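Local coordinates for protein macrophomate synthase intermolecular Diels-Alderase (Macrophoma commelinae, PDB 1IZC) that belongs to the HpcH/HpaI aldolase/citrate lyase family of TIM-barrel enzymes and holds pyruvic acid on a magnesium ion, at residues 125-130 against 184-189; 45-50 against 66-71. The protein carries 1 engineered substitution. One frame throughout, in Å; residues are numbered along the deposited sequence.

Contact 1: residues 125-130 against 184-189; sequences HVETVE and IESVKG. With MG (magnesium ion), chain B; PYR (pyruvic acid), chain C.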
loop_
_atom_site.group_PDB
_atom_site.type_symbol
_atom_site.label_atom_id
_atom_site.label_comp_id
_atom_site.label_asym_id
_atom_site.label_seq_id
_atom_site.Cartn_x
_atom_site.Cartn_y
_atom_site.Cartn_z
ATOM N N HIS A 125 23.339 -2.570 19.517
ATOM C CA HIS A 125 24.175 -3.650 20.023
ATOM C C HIS A 125 25.648 -3.560 19.654
ATOM O O HIS A 125 26.253 -4.566 19.312
ATOM C CB HIS A 125 23.612 -4.983 19.520
ATOM C CG HIS A 125 22.116 -5.046 19.552
ATOM N ND1 HIS A 125 21.399 -5.131 20.727
ATOM C CD2 HIS A 125 21.198 -4.932 18.559
ATOM C CE1 HIS A 125 20.106 -5.057 20.458
ATOM N NE2 HIS A 125 19.958 -4.936 19.150
ATOM N N VAL A 126 26.226 -2.369 19.735
ATOM C CA VAL A 126 27.641 -2.222 19.389
ATOM C C VAL A 126 28.520 -2.797 20.492
ATOM O O VAL A 126 28.322 -2.497 21.669
ATOM C CB VAL A 126 28.002 -0.740 19.162
ATOM C CG1 VAL A 126 29.520 -0.580 19.017
ATOM C CG2 VAL A 126 27.344 -0.251 17.888
ATOM N N GLU A 127 29.488 -3.623 20.104
ATOM C CA GLU A 127 30.397 -4.225 21.083
ATOM C C GLU A 127 31.870 -4.069 20.709
ATOM O O GLU A 127 32.748 -4.253 21.561
ATOM C CB GLU A 127 30.061 -5.712 21.266
ATOM C CG GLU A 127 28.633 -5.945 21.742
ATOM C CD GLU A 127 28.324 -7.395 22.037
ATOM O OE1 GLU A 127 28.914 -8.280 21.386
ATOM O OE2 GLU A 127 27.476 -7.643 22.913
ATOM N N THR A 128 32.139 -3.729 19.448
ATOM C CA THR A 128 33.518 -3.567 18.985
ATOM C C THR A 128 33.711 -2.355 18.084
ATOM O O THR A 128 32.779 -1.880 17.427
ATOM C CB THR A 128 34.021 -4.807 18.189
ATOM O OG1 THR A 128 33.371 -4.859 16.911
ATOM C CG2 THR A 128 33.745 -6.097 18.943
ATOM N N VAL A 129 34.943 -1.864 18.039
ATOM C CA VAL A 129 35.248 -0.728 17.194
ATOM C C VAL A 129 35.097 -1.165 15.734
ATOM O O VAL A 129 34.718 -0.366 14.876
ATOM C CB VAL A 129 36.687 -0.219 17.469
ATOM C CG1 VAL A 129 37.069 0.821 16.449
ATOM C CG2 VAL A 129 36.769 0.373 18.869
ATOM N N GLU A 130 35.377 -2.436 15.451
ATOM C CA GLU A 130 35.252 -2.941 14.083
ATOM C C GLU A 130 33.815 -2.850 13.574
ATOM O O GLU A 130 33.587 -2.545 12.399
ATOM C CB GLU A 130 35.713 -4.403 13.979
ATOM C CG GLU A 130 37.219 -4.638 14.159
ATOM C CD GLU A 130 37.704 -4.464 15.597
ATOM O OE1 GLU A 130 36.893 -4.575 16.536
ATOM O OE2 GLU A 130 38.921 -4.234 15.792
ATOM N N ILE A 184 25.134 1.259 23.068
ATOM C CA ILE A 184 25.730 0.286 23.987
ATOM C C ILE A 184 24.595 -0.340 24.785
ATOM O O ILE A 184 23.906 0.344 25.548
ATOM C CB ILE A 184 26.707 0.998 24.955
ATOM C CG1 ILE A 184 27.798 1.714 24.158
ATOM C CG2 ILE A 184 27.339 -0.010 25.915
ATOM C CD1 ILE A 184 28.720 0.783 23.394
ATOM N N GLU A 185 24.404 -1.644 24.634
ATOM C CA GLU A 185 23.286 -2.280 25.316
ATOM C C GLU A 185 23.502 -3.742 25.649
ATOM O O GLU A 185 22.575 -4.556 25.605
ATOM C CB GLU A 185 22.029 -2.109 24.476
ATOM C CG GLU A 185 22.174 -2.522 23.032
ATOM C CD GLU A 185 20.946 -2.146 22.231
ATOM O OE1 GLU A 185 19.898 -1.984 22.870
ATOM O OE2 GLU A 185 21.018 -2.015 20.993
ATOM N N SER A 186 24.736 -4.075 25.988
ATOM C CA SER A 186 25.059 -5.441 26.367
ATOM C C SER A 186 26.220 -5.399 27.343
ATOM O O SER A 186 26.926 -4.394 27.437
ATOM C CB SER A 186 25.446 -6.278 25.150
ATOM O OG SER A 186 26.642 -5.808 24.553
ATOM N N VAL A 187 26.416 -6.496 28.065
ATOM C CA VAL A 187 27.516 -6.576 29.021
ATOM C C VAL A 187 28.850 -6.396 28.301
ATOM O O VAL A 187 29.724 -5.658 28.768
ATOM C CB VAL A 187 27.498 -7.929 29.769
ATOM C CG1 VAL A 187 28.775 -8.099 30.587
ATOM C CG2 VAL A 187 26.282 -7.988 30.680
ATOM N N LYS A 188 29.019 -7.060 27.163
ATOM C CA LYS A 188 30.266 -6.929 26.415
ATOM C C LYS A 188 30.440 -5.504 25.891
ATOM O O LYS A 188 31.564 -5.004 25.792
ATOM C CB LYS A 188 30.301 -7.919 25.247
ATOM C CG LYS A 188 30.521 -9.363 25.675
ATOM C CD LYS A 188 30.757 -10.264 24.466
ATOM C CE LYS A 188 31.138 -11.677 24.898
ATOM N NZ LYS A 188 31.351 -12.587 23.733
ATOM N N GLY A 189 29.329 -4.853 25.548
ATOM C CA GLY A 189 29.408 -3.487 25.052
ATOM C C GLY A 189 29.923 -2.550 26.136
ATOM O O GLY A 189 30.782 -1.698 25.898
HETATM MG MG MG B . 17.889 -2.272 22.398
HETATM C C PYR C . 17.078 -0.742 24.722
HETATM O O PYR C . 17.367 -1.929 24.476
HETATM O OXT PYR C . 16.782 -0.301 25.860
HETATM C CA PYR C . 17.120 0.136 23.495
HETATM O O3 PYR C . 17.403 -0.274 22.357
HETATM C CB PYR C . 16.801 1.550 23.754
HETATM O O HOH W 1 22.458 -5.988 23.082
HETATM O O HOH W 2 26.073 -3.334 23.056
HETATM O O HOH W 3 18.445 -2.365 20.282
HETATM O O HOH W 4 15.666 -2.557 22.039
#

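Contact 2: residues 45-50 against 66-71; sequences GVAHGI and FVWIDV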
loop_
_atom_site.group_PDB
_atom_site.type_symbol
_atom_site.label_atom_id
_atom_site.label_comp_id
_atom_site.label_asym_id
_atom_site.label_seq_id
_atom_site.Cartn_x
_atom_site.Cartn_y
_atom_site.Cartn_z
ATOM N N GLY A 45 13.624 15.881 21.002
ATOM C CA GLY A 45 12.923 15.249 19.900
ATOM C C GLY A 45 11.863 14.244 20.306
ATOM O O GLY A 45 11.494 14.137 21.477
ATOM N N VAL A 46 11.396 13.487 19.320
ATOM C CA VAL A 46 10.346 12.504 19.534
ATOM C C VAL A 46 10.712 11.191 18.858
ATOM O O VAL A 46 11.266 11.182 17.744
ATOM C CB VAL A 46 8.983 13.054 18.988
ATOM C CG1 VAL A 46 9.072 13.322 17.484
ATOM C CG2 VAL A 46 7.847 12.084 19.302
ATOM N N ALA A 47 10.432 10.085 19.549
ATOM C CA ALA A 47 10.721 8.747 19.026
ATOM C C ALA A 47 9.498 8.335 18.215
ATOM O O ALA A 47 8.367 8.517 18.656
ATOM C CB ALA A 47 10.970 7.779 20.172
ATOM N N HIS A 48 9.747 7.777 17.035
ATOM C CA HIS A 48 8.697 7.419 16.074
ATOM C C HIS A 48 8.788 5.938 15.681
ATOM O O HIS A 48 9.698 5.513 14.948
ATOM C CB HIS A 48 8.877 8.393 14.888
ATOM C CG HIS A 48 7.942 8.204 13.731
ATOM N ND1 HIS A 48 6.632 7.789 13.870
ATOM C CD2 HIS A 48 8.095 8.523 12.423
ATOM C CE1 HIS A 48 6.021 7.867 12.701
ATOM N NE2 HIS A 48 6.885 8.311 11.803
ATOM N N GLY A 49 7.839 5.151 16.200
ATOM C CA GLY A 49 7.796 3.721 15.939
ATOM C C GLY A 49 6.528 3.278 15.217
ATOM O O GLY A 49 6.407 2.116 14.843
ATOM N N ILE A 50 5.580 4.193 15.034
ATOM C CA ILE A 50 4.336 3.870 14.321
ATOM C C ILE A 50 4.645 4.006 12.834
ATOM O O ILE A 50 4.976 5.100 12.367
ATOM C CB ILE A 50 3.207 4.852 14.687
ATOM C CG1 ILE A 50 2.855 4.707 16.173
ATOM C CG2 ILE A 50 1.976 4.570 13.827
ATOM C CD1 ILE A 50 1.919 5.800 16.702
ATOM N N PHE A 66 14.252 16.930 16.439
ATOM C CA PHE A 66 14.529 15.746 15.638
ATOM C C PHE A 66 13.413 14.723 15.765
ATOM O O PHE A 66 12.658 14.736 16.734
ATOM C CB PHE A 66 15.865 15.074 16.039
ATOM C CG PHE A 66 15.871 14.452 17.424
ATOM C CD1 PHE A 66 15.344 13.179 17.646
ATOM C CD2 PHE A 66 16.429 15.137 18.500
ATOM C CE1 PHE A 66 15.377 12.595 18.918
ATOM C CE2 PHE A 66 16.472 14.568 19.782
ATOM C CZ PHE A 66 15.949 13.296 19.993
ATOM N N VAL A 67 13.306 13.855 14.763
ATOM C CA VAL A 67 12.352 12.750 14.797
ATOM C C VAL A 67 13.294 11.555 14.732
ATOM O O VAL A 67 14.129 11.467 13.831
ATOM C CB VAL A 67 11.417 12.725 13.565
ATOM C CG1 VAL A 67 10.533 11.465 13.620
ATOM C CG2 VAL A 67 10.533 13.978 13.558
ATOM N N TRP A 68 13.183 10.671 15.715
ATOM C CA TRP A 68 14.019 9.484 15.833
ATOM C C TRP A 68 13.183 8.312 15.324
ATOM O O TRP A 68 12.260 7.866 15.999
ATOM C CB TRP A 68 14.365 9.308 17.314
ATOM C CG TRP A 68 15.413 8.323 17.657
ATOM C CD1 TRP A 68 16.757 8.556 17.766
ATOM C CD2 TRP A 68 15.209 6.959 18.036
ATOM N NE1 TRP A 68 17.400 7.417 18.197
ATOM C CE2 TRP A 68 16.472 6.422 18.366
ATOM C CE3 TRP A 68 14.078 6.139 18.133
ATOM C CZ2 TRP A 68 16.637 5.093 18.787
ATOM C CZ3 TRP A 68 14.242 4.814 18.555
ATOM C CH2 TRP A 68 15.512 4.309 18.873
ATOM N N ILE A 69 13.510 7.817 14.134
ATOM C CA ILE A 69 12.750 6.716 13.545
ATOM C C ILE A 69 13.435 5.388 13.828
ATOM O O ILE A 69 14.612 5.215 13.523
ATOM C CB ILE A 69 12.601 6.917 12.026
ATOM C CG1 ILE A 69 11.973 8.289 11.756
ATOM C CG2 ILE A 69 11.762 5.784 11.417
ATOM C CD1 ILE A 69 11.833 8.631 10.274
ATOM N N ASP A 70 12.693 4.450 14.410
ATOM C CA ASP A 70 13.253 3.150 14.747
ATOM C C ASP A 70 12.947 2.104 13.682
ATOM O O ASP A 70 11.812 1.638 13.554
ATOM C CB ASP A 70 12.716 2.693 16.106
ATOM C CG ASP A 70 13.307 1.371 16.553
ATOM O OD1 ASP A 70 14.297 0.922 15.948
ATOM O OD2 ASP A 70 12.785 0.794 17.527
ATOM N N VAL A 71 13.966 1.738 12.913
ATOM C CA VAL A 71 13.793 0.742 11.881
ATOM C C VAL A 71 14.239 -0.613 12.411
ATOM O O VAL A 71 13.942 -1.639 11.811
ATOM C CB VAL A 71 14.588 1.117 10.602
ATOM C CG1 VAL A 71 14.379 0.084 9.525
ATOM C CG2 VAL A 71 14.131 2.463 10.105
#

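Contact 1: residues 125-130 against 184-189
Glu185 lays its carboxylate against His125, with the carboxylate and imidazole planes only 11° apart. Its OE2 sits 3.1 Å above the ring plane of His125, shifted toward the rim, and also accepts the backbone N-H of His125 through its anti lone pair (N to OE2 2.8 Å, 145° at the hydrogen). The CG of Glu185 lies between its own N and carbonyl carbon (chi1 51°), and the extended chain beyond carries OE1 to the magnesium ion at 2.1 Å. One carboxylate thus binds the metal with one oxygen while the other is held by the backbone of 125-130 and by a metal-bound water. The imidazole is fixed at its edge as well: ND1 meets a water 2.7 Å away, which donates to the carbonyl of Glu185, and NE2 bonds to Glu72. The two segments run from the C-terminal ends of neighbouring barrel strands, 120-123 and 179-184, into the helices that follow, at the rim where TIM barrels carry their active sites. Asp211 and pyruvic acid help complete the magnesium shell. Further along, Ser186 is the N-cap of helix 187-191. Its OG accepts from Gly189 N at 3.0 Å and donates to Glu127 OE2 at 2.6 Å; a water that donates to this OG also donates to Val126 O and accepts from Glu185 N. Outward the packing thins. Lys188 lends its CB to Glu127 OE2 at 3.7 Å, but its extended chain then leads toward solvent, leaving NZ 5.5 Å from Glu127 OE1.

Contact 2: residues 45-50 against 66-71
Phe66 turns one face of its ring onto Gly45, whose CA stands 3.5 Å from the ring centroid and only 8° off the normal, a CH-pi contact. The ring gets there because CG lies between the backbone N and carbonyl carbon of Phe66 (chi1 67°), which folds it back over the neighbouring strand. Four backbone bonds then zip the parallel pair: Val46 N to Phe66 O, Trp68 N to Val46 O, His48 N to Trp68 O and Asp70 N to His48 O. The Trp68 bond is the straightest, at 177°. These are the first two strands of the TIM barrel, joined by helix 53-61 in a beta-alpha-beta crossover. Phe66, Ala47 and Trp68 face the barrel interior, where Ala47 CB touches Trp68 CE3 at 4.1 Å; Val46, His48, Val67 and Ile69 point outward to the helices. On that outer side, His48 can be followed atom by atom. Its CB rests 3.6 Å from Trp68 O and 3.7 Å from Val67 CG1, and CG passes the same methyl at 4.2 Å. Farther out, CD2 lies 4.0 Å from Val67 CG1 and 3.9 Å from Ile69 CG1, the His48 and Ile69 side chains running side by side. At the tip the buried ring nitrogens are both satisfied: ND1 hydrogen-bonds Asp276, just past the last strand, and NE2 hydrogen-bonds Thr56 OG1 on the connecting helix.

How the contacts relate
Contact 2 joins the first two strands of the barrel, whereas contact 1 joins the loops that follow the fourth and fifth; their centres are 22 Å apart and their nearest atoms about 9 Å. Both lie near the same bound pyruvic acid and magnesium ion, but only contact 1 supplies a metal ligand. From contact 2, the Trp68 side chain comes within about 6 Å of pyruvic acid and that of Asp70 within about 8 Å of magnesium. Asp70 forms a salt bridge with Arg101, which hydrogen-bonds pyruvic acid, and also bonds to Trp152 of a neighbouring subunit. The residue following segment 66-71, Glu72, is the one hydrogen-bonded to His125, so the two contacts are linked through it.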